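MrsD protein (Bacillus sp., PDB 1P3Y) catalyses the oxidative decarboxylation of the C-terminal cysteine of the lantibiotic mersacidin to an aminoenethiol, using a bound flavin cofactor. Local coordinates at residues 112-115 / 116-120. Residues are numbered along the deposited sequence; the frame is centred on the assembly and turned at random.
Sequences LAHP and HNTIF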
loop_
_atom_site.group_PDB
_atom_site.type_symbol
_atom_site.label_atom_id
_atom_site.label_comp_id
_atom_site.label_asym_id
_atom_site.label_seq_id
_atom_site.Cartn_x
_atom_site.Cartn_y
_atom_site.Cartn_z
ATOM N N LEU A 112 26.772 -4.423 -24.121
ATOM C CA LEU A 112 26.633 -3.923 -25.482
ATOM C C LEU A 112 26.975 -2.453 -25.597
ATOM O O LEU A 112 27.426 -2.011 -26.642
ATOM C CB LEU A 112 25.207 -4.115 -26.009
ATOM C CG LEU A 112 24.710 -5.533 -26.292
ATOM C CD1 LEU A 112 23.257 -5.451 -26.694
ATOM C CD2 LEU A 112 25.510 -6.189 -27.371
ATOM N N ALA A 113 26.765 -1.693 -24.533
ATOM C CA ALA A 113 27.029 -0.259 -24.588
ATOM C C ALA A 113 28.442 0.175 -24.220
ATOM O O ALA A 113 28.787 1.345 -24.383
ATOM C CB ALA A 113 26.018 0.482 -23.729
ATOM N N HIS A 114 29.253 -0.756 -23.723
ATOM C CA HIS A 114 30.646 -0.457 -23.365
ATOM C C HIS A 114 31.496 -0.519 -24.659
ATOM O O HIS A 114 31.434 -1.500 -25.409
ATOM C CB HIS A 114 31.149 -1.488 -22.353
ATOM C CG HIS A 114 32.496 -1.179 -21.780
ATOM N ND1 HIS A 114 33.532 -2.092 -21.779
ATOM C CD2 HIS A 114 32.952 -0.095 -21.109
ATOM C CE1 HIS A 114 34.564 -1.585 -21.126
ATOM N NE2 HIS A 114 34.237 -0.375 -20.707
ATOM N N PRO A 115 32.295 0.530 -24.932
ATOM C CA PRO A 115 33.145 0.599 -26.129
ATOM C C PRO A 115 34.083 -0.583 -26.314
ATOM O O PRO A 115 34.295 -1.046 -27.434
ATOM C CB PRO A 115 33.915 1.897 -25.926
ATOM C CG PRO A 115 34.022 1.982 -24.446
ATOM C CD PRO A 115 32.614 1.644 -24.024
ATOM N N HIS A 116 34.634 -1.073 -25.210
ATOM C CA HIS A 116 35.568 -2.188 -25.251
ATOM C C HIS A 116 34.895 -3.512 -24.943
ATOM O O HIS A 116 33.686 -3.567 -24.676
ATOM C CB HIS A 116 36.677 -1.935 -24.242
ATOM C CG HIS A 116 37.175 -0.527 -24.257
ATOM N ND1 HIS A 116 37.789 0.029 -25.358
ATOM C CD2 HIS A 116 37.101 0.455 -23.331
ATOM C CE1 HIS A 116 38.072 1.296 -25.109
ATOM N NE2 HIS A 116 37.665 1.580 -23.885
ATOM N N ASN A 117 35.684 -4.581 -24.982
ATOM C CA ASN A 117 35.183 -5.916 -24.683
ATOM C C ASN A 117 35.049 -6.032 -23.179
ATOM O O ASN A 117 35.646 -5.251 -22.448
ATOM C CB ASN A 117 36.159 -6.978 -25.190
ATOM C CG ASN A 117 36.098 -7.153 -26.695
ATOM O OD1 ASN A 117 37.087 -7.563 -27.309
ATOM N ND2 ASN A 117 34.932 -6.864 -27.302
ATOM N N THR A 118 34.280 -7.016 -22.721
ATOM C CA THR A 118 34.057 -7.217 -21.288
ATOM C C THR A 118 34.745 -8.478 -20.774
ATOM O O THR A 118 34.751 -9.513 -21.447
ATOM C CB THR A 118 32.525 -7.353 -20.980
ATOM O OG1 THR A 118 31.851 -6.147 -21.348
ATOM C CG2 THR A 118 32.278 -7.647 -19.498
ATOM N N ILE A 119 35.312 -8.403 -19.574
ATOM C CA ILE A 119 35.943 -9.583 -19.004
ATOM C C ILE A 119 34.955 -10.195 -18.005
ATOM O O ILE A 119 34.475 -9.503 -17.107
ATOM C CB ILE A 119 37.289 -9.246 -18.293
ATOM C CG1 ILE A 119 37.692 -10.408 -17.383
ATOM C CG2 ILE A 119 37.157 -7.986 -17.480
ATOM C CD1 ILE A 119 39.007 -10.212 -16.687
ATOM N N PHE A 120 34.664 -11.489 -18.177
ATOM C CA PHE A 120 33.737 -12.225 -17.319
ATOM C C PHE A 120 34.408 -13.170 -16.338
ATOM O O PHE A 120 35.381 -13.835 -16.679
ATOM C CB PHE A 120 32.795 -13.087 -18.159
ATOM C CG PHE A 120 31.909 -12.315 -19.067
ATOM C CD1 PHE A 120 32.408 -11.771 -20.250
ATOM C CD2 PHE A 120 30.556 -12.135 -18.743
ATOM C CE1 PHE A 120 31.570 -11.056 -21.111
ATOM C CE2 PHE A 120 29.705 -11.428 -19.583
ATOM C CZ PHE A 120 30.208 -10.884 -20.774
#
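The imidazoles of His114 and His116 meet in an offset edge-to-face pair: the edge of His116 is turned toward a face of His114, with centroids 5.3 Å apart and planes at 84°. These residues form the helix-to-strand turn of a Rossmann flavoprotein fold, leading from helix 106-113 to the parallel strand 119-122. Pro115 lies over one face of the His116 ring, its CG 3.8 Å from the ring centroid in a CH-pi contact. CG of Pro115 and the backbone N of His116 stand above one face of the His114 ring, toward its rim, and the backbone O of Asn117 lies at the edge of that ring, in its plane. With CG of His114 anti to the backbone N (chi1 -172°), the ring reaches forward along the turn, where CE1 of His114 comes within 3.8 Å of CB of His116. NE2 of His114 makes a weak hydrogen bond with Ala82 O, just ahead of strand 84-90, while ND1 stays within the turn; serving both carbonyls fully would probably need a doubly protonated ring. Lys131 of a second subunit donates to His114 O. ND1 of His114 donates a weak, bent hydrogen bond to His116 O, at 3.3 Å and 128°.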